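Local coordinates for sortase-like protein (Streptococcus suis, PDB 3RE9) that probably acts as a class C sortase, a transpeptidase that would join pilin subunits into pili on the bacterial surface, at residues 11-16 against 29-34; 45-50 against 56-61. One frame throughout, in Å; residues are numbered along the deposited sequence.

Contact 1 of 2, residues 11-16 against 29-34; sequences ESLNNV and AGRVEY
Arg31 reaches from helix 21-39 to Ser12, in the loop just beyond helix 3-11, and so ties the link between the two N-terminal helices that precede the sortase beta-fold back to the second of them. CB and CG lead the chain off the helix, and from CG to NE it runs extended. CD is the first atom to come near, 4.2 Å from Ser12 OG. NE then donates to Ser12 OG over 3.0 Å, and NH2 donates to the same OG over 2.9 Å, so the guanidinium takes the hydroxyl oxygen side-on between two nitrogens. That oxygen lies close to the guanidinium plane, 13° out of it, and neither bond is straight, as expected when two N-H groups share one acceptor. Ser12 OG sits between its backbone N and carbonyl carbon (chi1 83°) and is also hydrogen-bonded to the carbonyl oxygen of Phe9 in helix 3-11, which probably fixes its rotation. The Arg31 side chain also touches Phe9. Leu13 adds a light van der Waals contact, its CD2 approaching Arg31 NH2 obliquely at 4.2 Å. That same NH2 turns one further, weak bond to the backbone, reaching Ser12 O at 2.9 Å with an N-H...O angle of only 115°.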
loop_
_atom_site.group_PDB
_atom_site.type_symbol
_atom_site.label_atom_id
_atom_site.label_comp_id
_atom_site.label_asym_id
_atom_site.label_seq_id
_atom_site.Cartn_x
_atom_site.Cartn_y
_atom_site.Cartn_z
ATOM N N GLU A 11 2.861 13.795 3.403
ATOM C CA GLU A 11 2.309 15.149 3.517
ATOM C C GLU A 11 2.121 15.873 2.174
ATOM O O GLU A 11 1.245 16.730 2.058
ATOM C CB GLU A 11 3.188 16.010 4.443
ATOM C CG GLU A 11 3.187 15.533 5.895
ATOM C CD GLU A 11 4.197 16.263 6.768
ATOM O OE1 GLU A 11 4.509 17.441 6.463
ATOM O OE2 GLU A 11 4.687 15.653 7.743
ATOM N N SER A 12 2.954 15.533 1.184
ATOM C CA SER A 12 2.982 16.230 -0.106
ATOM C C SER A 12 1.857 15.783 -1.044
ATOM O O SER A 12 1.625 16.398 -2.075
ATOM C CB SER A 12 4.360 16.075 -0.783
ATOM O OG SER A 12 4.508 14.854 -1.492
ATOM N N LEU A 13 1.164 14.709 -0.687
ATOM C CA LEU A 13 0.085 14.202 -1.516
ATOM C C LEU A 13 -1.224 14.864 -1.095
ATOM O O LEU A 13 -1.918 15.485 -1.925
ATOM C CB LEU A 13 -0.035 12.671 -1.416
ATOM C CG LEU A 13 1.165 11.754 -1.686
ATOM C CD1 LEU A 13 0.795 10.306 -1.439
ATOM C CD2 LEU A 13 1.752 11.924 -3.083
ATOM N N ASN A 14 -1.518 14.763 0.204
ATOM C CA ASN A 14 -2.838 15.069 0.774
ATOM C C ASN A 14 -3.418 16.482 0.514
ATOM O O ASN A 14 -2.677 17.425 0.229
ATOM C CB ASN A 14 -2.902 14.663 2.258
ATOM C CG ASN A 14 -1.862 15.368 3.115
ATOM O OD1 ASN A 14 -1.738 16.598 3.083
ATOM N ND2 ASN A 14 -1.131 14.591 3.907
ATOM N N ASN A 15 -4.746 16.588 0.636
ATOM C CA ASN A 15 -5.555 17.705 0.100
ATOM C C ASN A 15 -4.990 19.122 0.285
ATOM O O ASN A 15 -4.703 19.807 -0.708
ATOM C CB ASN A 15 -7.024 17.613 0.586
ATOM C CG ASN A 15 -7.702 16.291 0.192
ATOM O OD1 ASN A 15 -7.031 15.321 -0.175
ATOM N ND2 ASN A 15 -9.032 16.249 0.274
ATOM N N VAL A 16 -4.822 19.565 1.531
ATOM C CA VAL A 16 -4.280 20.910 1.766
ATOM C C VAL A 16 -2.749 20.896 1.970
ATOM O O VAL A 16 -2.236 20.299 2.918
ATOM C CB VAL A 16 -5.047 21.672 2.896
ATOM C CG1 VAL A 16 -4.574 23.128 2.991
ATOM C CG2 VAL A 16 -6.570 21.618 2.647
ATOM N N ALA A 29 12.158 17.050 -1.048
ATOM C CA ALA A 29 13.093 16.131 -0.455
ATOM C C ALA A 29 12.470 14.760 -0.277
ATOM O O ALA A 29 13.103 13.741 -0.562
ATOM C CB ALA A 29 13.553 16.679 0.896
ATOM N N GLY A 30 11.236 14.744 0.227
ATOM C CA GLY A 30 10.433 13.536 0.297
ATOM C C GLY A 30 10.234 12.866 -1.056
ATOM O O GLY A 30 10.297 11.633 -1.158
ATOM N N ARG A 31 10.007 13.683 -2.092
ATOM C CA ARG A 31 9.809 13.213 -3.469
ATOM C C ARG A 31 11.075 12.625 -4.067
ATOM O O ARG A 31 11.013 11.613 -4.775
ATOM C CB ARG A 31 9.247 14.325 -4.353
ATOM C CG ARG A 31 7.732 14.338 -4.393
ATOM C CD ARG A 31 7.141 15.703 -4.609
ATOM N NE ARG A 31 5.791 15.671 -4.053
ATOM C CZ ARG A 31 4.648 15.663 -4.745
ATOM N NH1 ARG A 31 4.635 15.731 -6.072
ATOM N NH2 ARG A 31 3.498 15.601 -4.088
ATOM N N VAL A 32 12.219 13.247 -3.758
ATOM C CA VAL A 32 13.549 12.717 -4.135
ATOM C C VAL A 32 13.832 11.354 -3.453
ATOM O O VAL A 32 14.366 10.429 -4.082
ATOM C CB VAL A 32 14.681 13.793 -3.920
ATOM C CG1 VAL A 32 16.093 13.209 -4.066
ATOM C CG2 VAL A 32 14.490 14.981 -4.885
ATOM N N GLU A 33 13.429 11.205 -2.195
ATOM C CA GLU A 33 13.558 9.908 -1.515
ATOM C C GLU A 33 12.728 8.786 -2.178
ATOM O O GLU A 33 13.223 7.667 -2.360
ATOM C CB GLU A 33 13.232 10.045 -0.015
ATOM C CG GLU A 33 13.313 8.738 0.838
ATOM C CD GLU A 33 14.709 8.153 0.950
ATOM O OE1 GLU A 33 15.677 8.750 0.432
ATOM O OE2 GLU A 33 14.845 7.079 1.564
ATOM N N TYR A 34 11.477 9.071 -2.543
ATOM C CA TYR A 34 10.631 8.037 -3.158
ATOM C C TYR A 34 11.141 7.629 -4.545
ATOM O O TYR A 34 11.205 6.423 -4.855
ATOM C CB TYR A 34 9.136 8.413 -3.153
ATOM C CG TYR A 34 8.254 7.309 -3.696
ATOM C CD1 TYR A 34 8.271 6.035 -3.134
ATOM C CD2 TYR A 34 7.415 7.533 -4.792
ATOM C CE1 TYR A 34 7.488 5.007 -3.657
ATOM C CE2 TYR A 34 6.614 6.519 -5.311
ATOM C CZ TYR A 34 6.657 5.255 -4.740
ATOM O OH TYR A 34 5.863 4.253 -5.254
#

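Contact 2 of 2, residues 45-50 against 56-61; sequences GYVEIP and LPVYAG
Tyr46 and Pro57 stand side by side on one face of a strand pair, while Val47, Leu56 and Val58 point to the other. With CG anti to its own carbonyl carbon (chi1 -66°), Tyr46 has its ring laid beside the Leu56-Pro57 peptide: its CD2 is 3.6 Å from Pro57 N, and its CE2 reaches Pro57 CB at 4.1 Å. The phenol oxygen extends past the proline to hydrogen-bond Lys43. On the opposite face the two valines are set at a slant to one another, Val47 CG1 meeting Val58 CG2 at 3.9 Å. That CG2 methyl, lodged beside its own backbone N, also comes against the Val47 amide. Both valines and Leu56 touch Val71 of the next strand, and Val47 further reaches Leu152.

Strands 43-49 and 54-60 form an antiparallel beta hairpin within the sortase domain. Val47 and Leu56 are a hydrogen-bonded pair, with Leu56 N donating to Val47 O over 3.0 Å and Val47 N answering to Leu56 O. Tyr46 and Pro57 are the non-hydrogen-bonded pair between this and Gly45 with Val58, a position where the missing proline N-H costs no bond across the hairpin. At Gly45 the exchange is uneven: Val58 N donates to Gly45 O at 2.8 Å, nearly straight at 172° but from above the carbonyl plane, whereas Gly45 N reaches Val58 O only weakly, at 3.4 Å.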
loop_
_atom_site.group_PDB
_atom_site.type_symbol
_atom_site.label_atom_id
_atom_site.label_comp_id
_atom_site.label_asym_id
_atom_site.label_seq_id
_atom_site.Cartn_x
_atom_site.Cartn_y
_atom_site.Cartn_z
ATOM N N GLY A 45 9.259 -3.631 3.219
ATOM C CA GLY A 45 8.939 -4.532 4.346
ATOM C C GLY A 45 8.128 -5.743 3.908
ATOM O O GLY A 45 8.458 -6.413 2.927
ATOM N N TYR A 46 7.047 -6.012 4.634
ATOM C CA TYR A 46 6.189 -7.169 4.370
ATOM C C TYR A 46 4.703 -6.813 4.526
ATOM O O TYR A 46 4.338 -5.983 5.350
ATOM C CB TYR A 46 6.567 -8.345 5.295
ATOM C CG TYR A 46 7.950 -8.931 5.034
ATOM C CD1 TYR A 46 9.080 -8.419 5.671
ATOM C CD2 TYR A 46 8.121 -9.996 4.150
ATOM C CE1 TYR A 46 10.351 -8.951 5.423
ATOM C CE2 TYR A 46 9.374 -10.532 3.882
ATOM C CZ TYR A 46 10.477 -10.018 4.526
ATOM O OH TYR A 46 11.721 -10.547 4.263
ATOM N N VAL A 47 3.856 -7.426 3.710
ATOM C CA VAL A 47 2.440 -7.502 4.030
ATOM C C VAL A 47 2.094 -8.951 4.396
ATOM O O VAL A 47 2.517 -9.898 3.733
ATOM C CB VAL A 47 1.521 -6.881 2.905
ATOM C CG1 VAL A 47 1.678 -7.618 1.565
ATOM C CG2 VAL A 47 0.049 -6.752 3.362
ATOM N N GLU A 48 1.372 -9.109 5.498
ATOM C CA GLU A 48 0.898 -10.418 5.944
ATOM C C GLU A 48 -0.616 -10.456 6.022
ATOM O O GLU A 48 -1.221 -9.597 6.649
ATOM C CB GLU A 48 1.463 -10.721 7.317
ATOM C CG GLU A 48 1.002 -12.062 7.891
ATOM C CD GLU A 48 1.616 -12.332 9.239
ATOM O OE1 GLU A 48 2.636 -11.665 9.560
ATOM O OE2 GLU A 48 1.080 -13.199 9.970
ATOM N N ILE A 49 -1.223 -11.452 5.385
ATOM C CA ILE A 49 -2.675 -11.700 5.521
ATOM C C ILE A 49 -2.942 -13.123 6.070
ATOM O O ILE A 49 -3.000 -14.090 5.311
ATOM C CB ILE A 49 -3.424 -11.434 4.209
ATOM C CG1 ILE A 49 -2.836 -10.190 3.533
ATOM C CG2 ILE A 49 -4.884 -11.242 4.482
ATOM C CD1 ILE A 49 -2.612 -10.326 2.061
ATOM N N PRO A 50 -3.107 -13.235 7.403
ATOM C CA PRO A 50 -3.156 -14.518 8.133
ATOM C C PRO A 50 -4.187 -15.530 7.622
ATOM O O PRO A 50 -3.871 -16.711 7.519
ATOM C CB PRO A 50 -3.475 -14.101 9.567
ATOM C CG PRO A 50 -3.079 -12.642 9.639
ATOM C CD PRO A 50 -3.266 -12.068 8.298
ATOM N N LEU A 56 4.362 -11.678 2.224
ATOM C CA LEU A 56 5.149 -11.364 1.031
ATOM C C LEU A 56 5.959 -10.096 1.262
ATOM O O LEU A 56 5.492 -9.199 1.983
ATOM C CB LEU A 56 4.238 -11.195 -0.211
ATOM C CG LEU A 56 3.481 -12.430 -0.712
ATOM C CD1 LEU A 56 2.421 -12.038 -1.717
ATOM C CD2 LEU A 56 4.418 -13.502 -1.305
ATOM N N PRO A 57 7.163 -10.026 0.658
ATOM C CA PRO A 57 7.982 -8.806 0.645
ATOM C C PRO A 57 7.364 -7.689 -0.205
ATOM O O PRO A 57 6.924 -7.923 -1.334
ATOM C CB PRO A 57 9.315 -9.269 0.027
ATOM C CG PRO A 57 8.968 -10.548 -0.754
ATOM C CD PRO A 57 7.815 -11.160 -0.039
ATOM N N VAL A 58 7.355 -6.478 0.338
ATOM C CA VAL A 58 6.824 -5.306 -0.351
ATOM C C VAL A 58 7.966 -4.426 -0.845
ATOM O O VAL A 58 8.895 -4.130 -0.083
ATOM C CB VAL A 58 5.883 -4.503 0.602
ATOM C CG1 VAL A 58 5.274 -3.283 -0.098
ATOM C CG2 VAL A 58 4.825 -5.397 1.128
ATOM N N TYR A 59 7.896 -3.999 -2.103
ATOM C CA TYR A 59 8.975 -3.209 -2.726
ATOM C C TYR A 59 8.428 -1.901 -3.269
ATOM O O TYR A 59 7.240 -1.799 -3.532
ATOM C CB TYR A 59 9.657 -3.998 -3.863
ATOM C CG TYR A 59 10.254 -5.317 -3.450
ATOM C CD1 TYR A 59 9.485 -6.476 -3.479
ATOM C CD2 TYR A 59 11.582 -5.408 -3.037
ATOM C CE1 TYR A 59 10.000 -7.700 -3.081
ATOM C CE2 TYR A 59 12.134 -6.643 -2.641
ATOM C CZ TYR A 59 11.329 -7.786 -2.668
ATOM O OH TYR A 59 11.832 -9.022 -2.290
ATOM N N ALA A 60 9.274 -0.898 -3.450
ATOM C CA ALA A 60 8.788 0.386 -3.945
ATOM C C ALA A 60 8.533 0.279 -5.434
ATOM O O ALA A 60 9.369 -0.277 -6.171
ATOM C CB ALA A 60 9.775 1.505 -3.642
ATOM N N GLY A 61 7.368 0.790 -5.863
ATOM C CA GLY A 61 6.954 0.804 -7.271
ATOM C C GLY A 61 6.287 -0.464 -7.769
ATOM O O GLY A 61 6.267 -1.494 -7.094
#

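Overall arrangement
The two contacts follow one another along the chain, with centres about 21 Å apart on opposite sides of the chain's centre. Contact 1 is peripheral and small, burying 113 Å² where one exposed arginine meets a buried serine; contact 2, nearer the middle, buries 291 Å² within the beta-sheet. Polar side-chain bonds carry the first, whereas backbone hydrogen bonds and apolar side chains carry the second. They share no element, but helix 21-39 leads directly into strand 43-49. Tyr34 of contact 1's helix also packs on the end of 56-61, its CE1 lying 4.2 Å from Ala60 CB, while its hydroxyl is hydrogen-bonded to His73.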